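Side-chain contacts in LbaCas13a H328A (C2c2) (Lachnospiraceae bacterium NK4A179, PDB 5WLH), which binds pre-crRNA and, as a CRISPR-Cas13a nuclease, probably processes it and uses it to guide the cleavage of target RNA: residues D286-D291 with I446-M451; D297-M302 with L1230-N1235; R1131-F1136 with D1224-G1229. One frame throughout, in Å; residues are numbered along the deposited sequence. Where two conformers were deposited one is given.

Interaction 1 of 3, residues D286-D291 with I446-M451. With nucleotides of chain B.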
loop_
_atom_site.group_PDB
_atom_site.type_symbol
_atom_site.label_atom_id
_atom_site.label_comp_id
_atom_site.label_asym_id
_atom_site.label_seq_id
_atom_site.Cartn_x
_atom_site.Cartn_y
_atom_site.Cartn_z
ATOM N N ASP A 286 25.702 -22.237 0.962
ATOM C CA ASP A 286 26.981 -22.158 1.664
ATOM C C ASP A 286 27.027 -21.004 2.644
ATOM O O ASP A 286 27.675 -21.104 3.697
ATOM C CB ASP A 286 28.120 -22.007 0.657
ATOM C CG ASP A 286 28.339 -23.259 -0.142
ATOM O OD1 ASP A 286 27.895 -24.333 0.321
ATOM O OD2 ASP A 286 28.943 -23.169 -1.229
ATOM N N TYR A 287 26.369 -19.892 2.310
ATOM C CA TYR A 287 26.445 -18.716 3.156
ATOM C C TYR A 287 25.705 -18.922 4.465
ATOM O O TYR A 287 26.015 -18.247 5.452
ATOM C CB TYR A 287 25.884 -17.495 2.404
ATOM C CG TYR A 287 26.167 -16.183 3.102
ATOM C CD1 TYR A 287 27.398 -15.544 2.944
ATOM C CD2 TYR A 287 25.232 -15.602 3.944
ATOM C CE1 TYR A 287 27.686 -14.355 3.599
ATOM C CE2 TYR A 287 25.509 -14.425 4.605
ATOM C CZ TYR A 287 26.737 -13.799 4.423
ATOM O OH TYR A 287 27.031 -12.637 5.075
ATOM N N ALA A 288 24.736 -19.831 4.494
ATOM C CA ALA A 288 23.950 -20.079 5.701
ATOM C C ALA A 288 24.771 -20.979 6.626
ATOM O O ALA A 288 24.519 -22.175 6.775
ATOM C CB ALA A 288 22.611 -20.706 5.344
ATOM N N SER A 289 25.789 -20.372 7.229
ATOM C CA SER A 289 26.714 -21.055 8.126
ATOM C C SER A 289 26.745 -20.315 9.456
ATOM O O SER A 289 26.970 -19.100 9.487
ATOM C CB SER A 289 28.123 -21.114 7.523
ATOM O OG SER A 289 29.104 -21.297 8.537
ATOM N N LEU A 290 26.528 -21.046 10.557
ATOM C CA LEU A 290 26.597 -20.410 11.867
ATOM C C LEU A 290 28.003 -19.903 12.190
ATOM O O LEU A 290 28.148 -18.995 13.014
ATOM C CB LEU A 290 26.120 -21.382 12.949
ATOM C CG LEU A 290 24.761 -21.992 12.599
ATOM C CD1 LEU A 290 24.386 -23.058 13.612
ATOM C CD2 LEU A 290 23.704 -20.909 12.540
ATOM N N ASP A 291 29.030 -20.443 11.538
ATOM C CA ASP A 291 30.396 -19.970 11.725
ATOM C C ASP A 291 30.557 -18.653 10.979
ATOM O O ASP A 291 30.611 -18.638 9.749
ATOM C CB ASP A 291 31.389 -21.017 11.229
ATOM C CG ASP A 291 32.840 -20.594 11.413
ATOM O OD1 ASP A 291 33.102 -19.425 11.755
ATOM O OD2 ASP A 291 33.720 -21.457 11.216
ATOM N N ILE A 446 16.722 -10.605 -0.079
ATOM C CA ILE A 446 15.376 -10.909 -0.551
ATOM C C ILE A 446 15.247 -12.373 -0.933
ATOM O O ILE A 446 14.141 -12.941 -0.880
ATOM C CB ILE A 446 14.991 -9.985 -1.727
ATOM C CG1 ILE A 446 15.866 -10.263 -2.950
ATOM C CG2 ILE A 446 15.016 -8.514 -1.261
ATOM C CD1 ILE A 446 15.462 -9.429 -4.212
ATOM N N LYS A 447 16.360 -13.026 -1.299
ATOM C CA LYS A 447 16.271 -14.450 -1.609
ATOM C C LYS A 447 16.097 -15.289 -0.343
ATOM O O LYS A 447 15.328 -16.255 -0.339
ATOM C CB LYS A 447 17.496 -14.899 -2.404
ATOM C CG LYS A 447 17.550 -14.291 -3.804
ATOM C CD LYS A 447 16.246 -14.523 -4.567
ATOM C CE LYS A 447 16.301 -13.882 -5.952
ATOM N NZ LYS A 447 15.037 -14.063 -6.742
ATOM N N TYR A 448 16.812 -14.970 0.741
ATOM C CA TYR A 448 16.534 -15.715 1.969
ATOM C C TYR A 448 15.105 -15.470 2.428
ATOM O O TYR A 448 14.410 -16.394 2.855
ATOM C CB TYR A 448 17.505 -15.319 3.074
ATOM C CG TYR A 448 18.847 -15.975 2.964
ATOM C CD1 TYR A 448 18.973 -17.361 2.911
ATOM C CD2 TYR A 448 20.002 -15.208 2.949
ATOM C CE1 TYR A 448 20.229 -17.966 2.812
ATOM C CE2 TYR A 448 21.245 -15.801 2.842
ATOM C CZ TYR A 448 21.355 -17.173 2.789
ATOM O OH TYR A 448 22.615 -17.739 2.718
ATOM N N ILE A 449 14.647 -14.227 2.334
ATOM C CA ILE A 449 13.265 -13.928 2.693
ATOM C C ILE A 449 12.309 -14.729 1.820
ATOM O O ILE A 449 11.338 -15.311 2.320
ATOM C CB ILE A 449 13.015 -12.406 2.598
ATOM C CG1 ILE A 449 13.744 -11.701 3.756
ATOM C CG2 ILE A 449 11.557 -12.086 2.722
ATOM C CD1 ILE A 449 13.971 -10.228 3.534
ATOM N N ALA A 450 12.582 -14.805 0.510
ATOM C CA ALA A 450 11.695 -15.546 -0.385
ATOM C C ALA A 450 11.668 -17.017 -0.016
ATOM O O ALA A 450 10.613 -17.650 -0.053
ATOM C CB ALA A 450 12.119 -15.374 -1.837
ATOM N N MET A 451 12.824 -17.571 0.355
ATOM C CA MET A 451 12.861 -18.951 0.849
ATOM C C MET A 451 12.030 -19.107 2.118
ATOM O O MET A 451 11.246 -20.056 2.244
ATOM C CB MET A 451 14.314 -19.373 1.095
ATOM C CG MET A 451 15.116 -19.506 -0.179
ATOM S SD MET A 451 16.840 -19.883 0.220
ATOM C CE MET A 451 16.623 -21.483 1.054
ATOM P P C B 11 15.302 -11.909 -9.862
ATOM O OP1 C B 11 16.070 -13.018 -9.284
ATOM O OP2 C B 11 15.931 -11.023 -10.884
ATOM O "O5'" C B 11 14.013 -12.478 -10.563
ATOM C "C5'" C B 11 13.328 -13.596 -10.024
ATOM C "C4'" C B 11 12.229 -14.023 -10.943
ATOM O "O4'" C B 11 11.276 -12.944 -11.127
ATOM C "C3'" C B 11 12.657 -14.347 -12.360
ATOM O "O3'" C B 11 13.245 -15.609 -12.466
ATOM C "C2'" C B 11 11.350 -14.225 -13.113
ATOM O "O2'" C B 11 10.500 -15.303 -12.747
ATOM C "C1'" C B 11 10.777 -12.979 -12.455
ATOM N N1 C B 11 11.177 -11.729 -13.134
ATOM C C2 C B 11 10.477 -11.342 -14.271
ATOM O O2 C B 11 9.575 -12.089 -14.709
ATOM N N3 C B 11 10.802 -10.180 -14.864
ATOM C C4 C B 11 11.779 -9.414 -14.357
ATOM N N4 C B 11 12.076 -8.265 -14.975
ATOM C C5 C B 11 12.510 -9.792 -13.189
ATOM C C6 C B 11 12.174 -10.950 -12.615
ATOM P P C B 10 15.829 -5.777 -8.427
ATOM O OP1 C B 10 17.219 -6.008 -7.922
ATOM O OP2 C B 10 15.519 -5.166 -9.757
ATOM O "O5'" C B 10 15.081 -7.179 -8.529
ATOM C "C5'" C B 10 14.962 -8.051 -7.417
ATOM C "C4'" C B 10 13.830 -9.025 -7.630
ATOM O "O4'" C B 10 12.601 -8.285 -7.834
ATOM C "C3'" C B 10 13.930 -9.907 -8.869
ATOM O "O3'" C B 10 14.741 -11.043 -8.641
ATOM C "C2'" C B 10 12.467 -10.245 -9.146
ATOM O "O2'" C B 10 11.998 -11.209 -8.207
ATOM C "C1'" C B 10 11.800 -8.925 -8.795
ATOM N N1 C B 10 11.658 -8.032 -9.966
ATOM C C2 C B 10 10.598 -8.295 -10.835
ATOM O O2 C B 10 9.839 -9.267 -10.601
ATOM N N3 C B 10 10.420 -7.487 -11.897
ATOM C C4 C B 10 11.261 -6.469 -12.103
ATOM N N4 C B 10 11.049 -5.690 -13.167
ATOM C C5 C B 10 12.359 -6.178 -11.230
ATOM C C6 C B 10 12.528 -6.983 -10.179
#
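Tyr-287 and Tyr-448 meet through different first torsions. In Tyr-287, CG stands anti to the backbone N (chi1 -169°). In Tyr-448 it lies beside the backbone N and opposite the carbonyl carbon (chi1 -80°), which sends the ring out from helix 429-458 with the hydroxyl leading. The place it reaches is the end of helix 268-287, where an inverse gamma turn centred on Ala-288 starts the link to helix 292-311. A weak bond from Ser-289 N to Tyr-287 O, 2.8 Å, closes the turn. Asp-291 then serves as N-cap of helix 292-311.

The two tyrosine side chains cross at about a right angle. Tyr-448 OH comes in near the plane of the Tyr-287 ring, at its edge, and lies 3.3 Å from Tyr-287 CB. Behind it, Tyr-448 CE2 is 4.1 Å from Tyr-287 CD2. Ala-288 CB touches the same hydroxyl at 4.0 Å. No hydrogen bond crosses between the segments. Ala-288 N is 3.5 Å from Tyr-448 OH, but the angle is poor. The hydroxyl is instead hydrogen-bonded to Leu-284 O, one turn back in helix 268-287, so this buried polar atom is satisfied at the helix end. Tyr-287 OH points elsewhere and is hydrogen-bonded to Glu-1231 OE2. Phe-1136 and Tyr-1140 of helix 1106-1145 meet the Tyr-448 ring edge-to-face.

Helix 429-458 also carries RNA contacts. Ile-446 CD1 packs on the ribose of C10 of chain B, 3.5 Å from its C5'. The Lys-447 chain, extended beyond its bend, runs to the next phosphate, where its NZ gives a hydrogen bond of 2.9 Å to OP1 of C11 of chain B.

Interaction 2 of 3, residues D297-M302 with L1230-N1235. With nucleotides of chain B.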
loop_
_atom_site.group_PDB
_atom_site.type_symbol
_atom_site.label_atom_id
_atom_site.label_comp_id
_atom_site.label_asym_id
_atom_site.label_seq_id
_atom_site.Cartn_x
_atom_site.Cartn_y
_atom_site.Cartn_z
ATOM N N ASP A 297 34.294 -14.516 5.038
ATOM C CA ASP A 297 35.161 -14.772 3.890
ATOM C C ASP A 297 34.382 -14.695 2.579
ATOM O O ASP A 297 34.887 -14.178 1.577
ATOM C CB ASP A 297 35.830 -16.131 4.028
ATOM C CG ASP A 297 36.622 -16.497 2.805
ATOM O OD1 ASP A 297 37.734 -15.948 2.654
ATOM O OD2 ASP A 297 36.123 -17.313 1.998
ATOM N N MET A 298 33.136 -15.172 2.578
ATOM C CA MET A 298 32.332 -15.121 1.362
ATOM C C MET A 298 31.935 -13.691 1.021
ATOM O O MET A 298 31.952 -13.306 -0.154
ATOM C CB MET A 298 31.096 -16.004 1.520
ATOM C CG MET A 298 31.441 -17.496 1.528
ATOM S SD MET A 298 29.967 -18.440 1.960
ATOM C CE MET A 298 29.072 -18.403 0.408
ATOM N N LEU A 299 31.577 -12.887 2.023
ATOM C CA LEU A 299 31.273 -11.484 1.744
ATOM C C LEU A 299 32.505 -10.744 1.249
ATOM O O LEU A 299 32.396 -9.826 0.430
ATOM C CB LEU A 299 30.739 -10.771 2.983
ATOM C CG LEU A 299 29.253 -10.891 3.287
ATOM C CD1 LEU A 299 28.819 -9.680 4.130
ATOM C CD2 LEU A 299 28.456 -10.993 1.987
ATOM N N ARG A 300 33.683 -11.123 1.733
ATOM C CA ARG A 300 34.896 -10.474 1.249
ATOM C C ARG A 300 35.140 -10.765 -0.223
ATOM O O ARG A 300 35.568 -9.879 -0.967
ATOM C CB ARG A 300 36.088 -10.928 2.085
ATOM C CG ARG A 300 37.398 -10.267 1.688
ATOM C CD ARG A 300 38.448 -10.503 2.780
ATOM N NE ARG A 300 38.015 -9.983 4.073
ATOM C CZ ARG A 300 37.626 -10.743 5.091
ATOM N NH1 ARG A 300 37.620 -12.064 4.975
ATOM N NH2 ARG A 300 37.243 -10.181 6.225
ATOM N N ARG A 301 34.897 -12.002 -0.660
ATOM C CA ARG A 301 35.056 -12.311 -2.074
ATOM C C ARG A 301 34.064 -11.529 -2.917
ATOM O O ARG A 301 34.400 -11.050 -4.005
ATOM C CB ARG A 301 34.887 -13.806 -2.315
ATOM C CG ARG A 301 36.052 -14.631 -1.704
ATOM C CD ARG A 301 35.735 -16.104 -1.693
ATOM N NE ARG A 301 36.625 -16.781 -0.748
ATOM C CZ ARG A 301 37.886 -17.102 -1.024
ATOM N NH1 ARG A 301 38.384 -16.822 -2.216
ATOM N NH2 ARG A 301 38.644 -17.714 -0.120
ATOM N N MET A 302 32.829 -11.399 -2.434
ATOM C CA MET A 302 31.858 -10.584 -3.159
ATOM C C MET A 302 32.274 -9.117 -3.164
ATOM O O MET A 302 32.124 -8.426 -4.178
ATOM C CB MET A 302 30.472 -10.754 -2.529
ATOM C CG MET A 302 29.366 -10.168 -3.359
ATOM S SD MET A 302 27.742 -10.443 -2.585
ATOM C CE MET A 302 27.783 -9.209 -1.304
ATOM N N LEU A 1230 22.090 -11.908 9.949
ATOM C CA LEU A 1230 21.382 -10.630 9.916
ATOM C C LEU A 1230 22.231 -9.481 9.390
ATOM O O LEU A 1230 21.673 -8.414 9.116
ATOM C CB LEU A 1230 20.848 -10.262 11.301
ATOM C CG LEU A 1230 19.658 -11.087 11.790
ATOM C CD1 LEU A 1230 19.059 -10.436 13.014
ATOM C CD2 LEU A 1230 18.626 -11.287 10.667
ATOM N N GLU A 1231 23.545 -9.674 9.219
ATOM C CA GLU A 1231 24.349 -8.682 8.503
ATOM C C GLU A 1231 23.849 -8.438 7.072
ATOM O O GLU A 1231 24.109 -7.366 6.514
ATOM C CB GLU A 1231 25.814 -9.123 8.491
ATOM C CG GLU A 1231 26.120 -10.308 7.567
ATOM C CD GLU A 1231 25.846 -11.662 8.208
ATOM O OE1 GLU A 1231 25.539 -11.717 9.423
ATOM O OE2 GLU A 1231 25.930 -12.669 7.476
ATOM N N ILE A 1232 23.158 -9.416 6.474
ATOM C CA ILE A 1232 22.539 -9.280 5.156
ATOM C C ILE A 1232 21.249 -8.486 5.254
ATOM O O ILE A 1232 20.916 -7.691 4.366
ATOM C CB ILE A 1232 22.289 -10.686 4.573
ATOM C CG1 ILE A 1232 23.616 -11.427 4.414
ATOM C CG2 ILE A 1232 21.523 -10.647 3.262
ATOM C CD1 ILE A 1232 24.513 -10.799 3.389
ATOM N N PHE A 1233 20.494 -8.717 6.321
ATOM C CA PHE A 1233 19.196 -8.093 6.527
ATOM C C PHE A 1233 19.293 -6.637 6.971
ATOM O O PHE A 1233 18.428 -5.813 6.620
ATOM C CB PHE A 1233 18.454 -8.929 7.571
ATOM C CG PHE A 1233 17.013 -8.601 7.706
ATOM C CD1 PHE A 1233 16.077 -9.229 6.906
ATOM C CD2 PHE A 1233 16.588 -7.719 8.678
ATOM C CE1 PHE A 1233 14.724 -8.940 7.054
ATOM C CE2 PHE A 1233 15.228 -7.430 8.835
ATOM C CZ PHE A 1233 14.309 -8.042 8.012
ATOM N N GLU A 1234 20.329 -6.284 7.721
ATOM C CA GLU A 1234 20.364 -4.995 8.397
ATOM C C GLU A 1234 21.813 -4.661 8.712
ATOM O O GLU A 1234 22.719 -5.456 8.466
ATOM C CB GLU A 1234 19.520 -5.038 9.676
ATOM C CG GLU A 1234 20.156 -5.927 10.758
ATOM C CD GLU A 1234 19.284 -6.119 11.986
ATOM O OE1 GLU A 1234 19.802 -6.610 13.017
ATOM O OE2 GLU A 1234 18.089 -5.774 11.930
ATOM N N ASN A 1235 22.029 -3.464 9.250
ATOM C CA ASN A 1235 23.314 -3.119 9.845
ATOM C C ASN A 1235 23.258 -3.559 11.303
ATOM O O ASN A 1235 22.550 -2.949 12.115
ATOM C CB ASN A 1235 23.583 -1.620 9.706
ATOM C CG ASN A 1235 24.917 -1.207 10.291
ATOM O OD1 ASN A 1235 25.501 -1.914 11.121
ATOM N ND2 ASN A 1235 25.398 -0.035 9.883
ATOM P P G B 2 31.544 0.988 9.682
ATOM O OP1 G B 2 32.223 2.317 9.652
ATOM O OP2 G B 2 31.013 0.462 10.967
ATOM O "O5'" G B 2 30.359 0.985 8.610
ATOM C "C5'" G B 2 30.628 1.195 7.225
ATOM C "C4'" G B 2 29.433 0.919 6.341
ATOM O "O4'" G B 2 29.070 -0.490 6.398
ATOM C "C3'" G B 2 28.157 1.691 6.671
ATOM O "O3'" G B 2 27.457 1.920 5.457
ATOM C "C2'" G B 2 27.367 0.684 7.491
ATOM O "O2'" G B 2 25.975 0.917 7.546
ATOM C "C1'" G B 2 27.703 -0.607 6.759
ATOM N N9 G B 2 27.534 -1.796 7.584
ATOM C C8 G B 2 28.190 -2.018 8.771
ATOM N N7 G B 2 27.855 -3.150 9.316
ATOM C C5 G B 2 26.916 -3.687 8.442
ATOM C C6 G B 2 26.215 -4.924 8.536
ATOM O O6 G B 2 26.289 -5.762 9.434
ATOM N N1 G B 2 25.372 -5.137 7.455
ATOM C C2 G B 2 25.203 -4.260 6.414
ATOM N N2 G B 2 24.330 -4.668 5.465
ATOM N N3 G B 2 25.858 -3.090 6.313
ATOM C C4 G B 2 26.704 -2.877 7.357
#
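Glu-1231 is the first residue of 1230-1235 to touch helix 292-311. Its CG lies 4.4 Å from Leu-299 CD1. OE2 forms a salt bridge with Arg-295 NE and also takes the Tyr-287 hydroxyl. The backbone O of Glu-1231 faces the other way, to the RNA. It accepts two bent hydrogen bonds from G2 of chain B, from N1 at 2.7 Å (151°) and from N2 at 2.9 Å (140°). Ile-1232 follows, with its CD1 set 4.2 Å from Leu-299 CD2; the two side chains cross obliquely. Phe-1233 turns to helix 1106-1145. Glu-1234 forms a salt bridge with Arg-1129, and its backbone O lies 2.9 Å from N1 of G2 of chain B. At Asn-1235 the amide lies roughly flat over the five-membered ring of this guanine, with CG 3.7 Å from its N7. ND2 sits 2.6 Å from O2' of the same nucleotide. With alanine in its place, that face of the base would probably lose its flat amide cover and O2' its close ND2 neighbour. Between the protein segments, the touching atoms are all carbons. Toward the RNA, one carbonyl receives both N1 and N2, which would probably favour a base carrying both donors.

Interaction 3 of 3, residues R1131-F1136 with D1224-G1229. With nucleotides of chain B.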
loop_
_atom_site.group_PDB
_atom_site.type_symbol
_atom_site.label_atom_id
_atom_site.label_comp_id
_atom_site.label_asym_id
_atom_site.label_seq_id
_atom_site.Cartn_x
_atom_site.Cartn_y
_atom_site.Cartn_z
ATOM N N ARG A 1131 7.331 -9.536 9.686
ATOM C CA ARG A 1131 7.104 -10.696 8.835
ATOM C C ARG A 1131 8.381 -11.066 8.090
ATOM O O ARG A 1131 8.745 -12.240 7.995
ATOM C CB ARG A 1131 5.980 -10.416 7.833
ATOM C CG ARG A 1131 5.764 -11.540 6.818
ATOM C CD ARG A 1131 5.001 -11.049 5.621
ATOM N NE ARG A 1131 5.874 -10.211 4.779
ATOM C CZ ARG A 1131 5.460 -9.532 3.711
ATOM N NH1 ARG A 1131 4.187 -9.606 3.327
ATOM N NH2 ARG A 1131 6.331 -8.811 3.003
ATOM N N ASP A 1132 9.058 -10.074 7.518
ATOM C CA ASP A 1132 10.187 -10.409 6.670
ATOM C C ASP A 1132 11.436 -10.752 7.470
ATOM O O ASP A 1132 12.271 -11.510 6.977
ATOM C CB ASP A 1132 10.433 -9.272 5.688
ATOM C CG ASP A 1132 9.348 -9.218 4.631
ATOM O OD1 ASP A 1132 8.769 -10.292 4.348
ATOM O OD2 ASP A 1132 9.068 -8.133 4.125
ATOM N N LEU A 1133 11.557 -10.239 8.692
ATOM C CA LEU A 1133 12.612 -10.704 9.593
ATOM C C LEU A 1133 12.425 -12.185 9.890
ATOM O O LEU A 1133 13.356 -12.975 9.750
ATOM C CB LEU A 1133 12.608 -9.883 10.888
ATOM C CG LEU A 1133 13.596 -10.328 11.971
ATOM C CD1 LEU A 1133 15.003 -10.413 11.387
ATOM C CD2 LEU A 1133 13.546 -9.345 13.134
ATOM N N MET A 1134 11.201 -12.586 10.245
ATOM C CA MET A 1134 10.942 -14.005 10.463
ATOM C C MET A 1134 11.228 -14.815 9.214
ATOM O O MET A 1134 11.814 -15.904 9.286
ATOM C CB MET A 1134 9.499 -14.227 10.901
ATOM C CG MET A 1134 9.175 -15.707 10.933
ATOM S SD MET A 1134 7.432 -15.916 11.235
ATOM C CE MET A 1134 6.766 -15.620 9.588
ATOM N N ASN A 1135 10.790 -14.316 8.047
ATOM C CA ASN A 1135 11.035 -15.039 6.805
ATOM C C ASN A 1135 12.531 -15.137 6.512
ATOM O O ASN A 1135 13.002 -16.166 6.020
ATOM C CB ASN A 1135 10.332 -14.348 5.639
ATOM C CG ASN A 1135 8.852 -14.665 5.575
ATOM O OD1 ASN A 1135 8.353 -15.513 6.293
ATOM N ND2 ASN A 1135 8.142 -13.946 4.725
ATOM N N PHE A 1136 13.273 -14.045 6.738
ATOM C CA PHE A 1136 14.714 -14.097 6.544
ATOM C C PHE A 1136 15.319 -15.182 7.415
ATOM O O PHE A 1136 16.089 -16.025 6.935
ATOM C CB PHE A 1136 15.380 -12.764 6.893
ATOM C CG PHE A 1136 16.868 -12.814 6.725
ATOM C CD1 PHE A 1136 17.694 -13.309 7.746
ATOM C CD2 PHE A 1136 17.447 -12.438 5.524
ATOM C CE1 PHE A 1136 19.060 -13.404 7.555
ATOM C CE2 PHE A 1136 18.825 -12.507 5.338
ATOM C CZ PHE A 1136 19.631 -12.984 6.354
ATOM N N ASP A 1224 25.563 -15.636 18.842
ATOM C CA ASP A 1224 24.212 -15.078 18.717
ATOM C C ASP A 1224 23.542 -15.725 17.500
ATOM O O ASP A 1224 23.590 -15.190 16.389
ATOM C CB ASP A 1224 24.241 -13.558 18.603
ATOM C CG ASP A 1224 22.850 -12.930 18.700
ATOM O OD1 ASP A 1224 21.856 -13.628 18.415
ATOM O OD2 ASP A 1224 22.742 -11.745 19.082
ATOM N N CYS A 1225 22.886 -16.864 17.740
ATOM C CA CYS A 1225 22.185 -17.570 16.673
ATOM C C CYS A 1225 21.038 -16.734 16.108
ATOM O O CYS A 1225 20.778 -16.757 14.900
ATOM C CB CYS A 1225 21.659 -18.907 17.198
ATOM S SG CYS A 1225 20.694 -19.856 15.998
ATOM N N TYR A 1226 20.327 -16.008 16.970
ATOM C CA TYR A 1226 19.216 -15.175 16.501
ATOM C C TYR A 1226 19.677 -14.214 15.415
ATOM O O TYR A 1226 18.980 -14.002 14.409
ATOM C CB TYR A 1226 18.636 -14.406 17.684
ATOM C CG TYR A 1226 17.598 -13.364 17.361
ATOM C CD1 TYR A 1226 17.975 -12.066 17.021
ATOM C CD2 TYR A 1226 16.237 -13.659 17.433
ATOM C CE1 TYR A 1226 17.047 -11.112 16.739
ATOM C CE2 TYR A 1226 15.287 -12.691 17.157
ATOM C CZ TYR A 1226 15.709 -11.418 16.809
ATOM O OH TYR A 1226 14.801 -10.431 16.535
ATOM N N ALA A 1227 20.853 -13.630 15.602
ATOM C CA ALA A 1227 21.404 -12.645 14.687
ATOM C C ALA A 1227 22.217 -13.262 13.556
ATOM O O ALA A 1227 22.798 -12.516 12.758
ATOM C CB ALA A 1227 22.276 -11.643 15.463
ATOM N N SER A 1228 22.294 -14.594 13.467
ATOM C CA SER A 1228 23.103 -15.208 12.421
ATOM C C SER A 1228 22.546 -14.838 11.056
ATOM O O SER A 1228 21.336 -14.922 10.823
ATOM C CB SER A 1228 23.149 -16.728 12.584
ATOM O OG SER A 1228 24.141 -17.283 11.736
ATOM N N GLY A 1229 23.423 -14.369 10.171
ATOM C CA GLY A 1229 23.006 -13.923 8.861
ATOM C C GLY A 1229 22.420 -12.525 8.806
ATOM O O GLY A 1229 22.294 -11.977 7.707
ATOM P P A B 28 3.790 -7.813 -0.051
ATOM O OP1 A B 28 4.796 -8.570 0.724
ATOM O OP2 A B 28 2.388 -8.268 -0.134
ATOM O "O5'" A B 28 3.762 -6.355 0.566
ATOM C "C5'" A B 28 3.009 -5.342 -0.057
ATOM C "C4'" A B 28 3.879 -4.162 -0.382
ATOM O "O4'" A B 28 4.716 -4.438 -1.540
ATOM C "C3'" A B 28 3.139 -2.905 -0.777
ATOM O "O3'" A B 28 2.588 -2.225 0.324
ATOM C "C2'" A B 28 4.226 -2.122 -1.476
ATOM O "O2'" A B 28 5.132 -1.632 -0.504
ATOM C "C1'" A B 28 4.922 -3.244 -2.258
ATOM N N9 A B 28 4.328 -3.393 -3.593
ATOM C C8 A B 28 3.435 -4.333 -4.045
ATOM N N7 A B 28 3.084 -4.139 -5.313
ATOM C C5 A B 28 3.806 -3.011 -5.692
ATOM C C6 A B 28 3.900 -2.308 -6.907
ATOM N N6 A B 28 3.237 -2.651 -8.029
ATOM N N1 A B 28 4.696 -1.223 -6.943
ATOM C C2 A B 28 5.374 -0.893 -5.832
ATOM N N3 A B 28 5.385 -1.478 -4.640
ATOM C C4 A B 28 4.563 -2.548 -4.637
#
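The Phe-1136 ring meets the backbone of Ser-1228 and Gly-1229, at the end of a type I beta turn from Cys-1225 to Ser-1228, with its outer carbons. Ser-1228 O lies at the ring edge, near its plane, 4.3 Å from Phe-1136 CE1. Gly-1229 O approaches obliquely and is closer, 3.2 Å from Phe-1136 CZ. Phe-1233 makes an edge-to-face contact with the same ring. The other flat group is the guanidinium of Arg-1131, which has Asp-1132 and a phosphate of A28 of chain B at its edges.

An Asx motif supports the turn: Asp-1224 OD1 takes the backbone N of Ala-1227 at 3.0 Å, from above the carboxylate plane. The turn leads into Gly-1229, whose positive phi (80°) favours glycine. A side chain would also point at Phe-1136 and come tight against CE1.

Tyr-1226 reaches back from the turn. Its hydroxyl touches Leu-1133 CD2 at 3.8 Å, and the two side chains cross at about a right angle. No hydrogen bond joins the two segments directly. Nearby, Ser-1228 OG is hydrogen-bonded to Tyr-1140 OH and Tyr-1226 O to Gln-1137 NE2, both on helix 1106-1145.

At the far end of the segment, Asp-1132 holds the Arg-1131 guanidinium side-on in a salt bridge with two hydrogen bonds. NE meets OD1 from above the carboxylate plane and NH2 meets OD2 on the syn side, which fixes the rotation of the group. Glu-496 adds a salt bridge to NH1. Arg-1131 NH1 and NH2 give two bent hydrogen bonds (133° and 137°) to OP1 of A28 of chain B, 2.9 and 2.8 Å long.

The three contacts form one buried cluster. Centres of interactions 1 and 2 are about 10 Å apart, those of 1 and 3 about 9 Å, and those of 2 and 3 about 14 Å. Helices 268-287 and 292-311, consecutive in the chain, supply the first segments of interactions 1 and 2. The second segment of interaction 3 runs straight into that of interaction 2. Along the chain, interactions 1 and 2 alternate their segments, and both segments of interaction 3 come between those of interaction 2. Early helices are thus joined to the C-terminal region, probably the second HEPN domain, and all three contacts carry residues that touch the bound RNA.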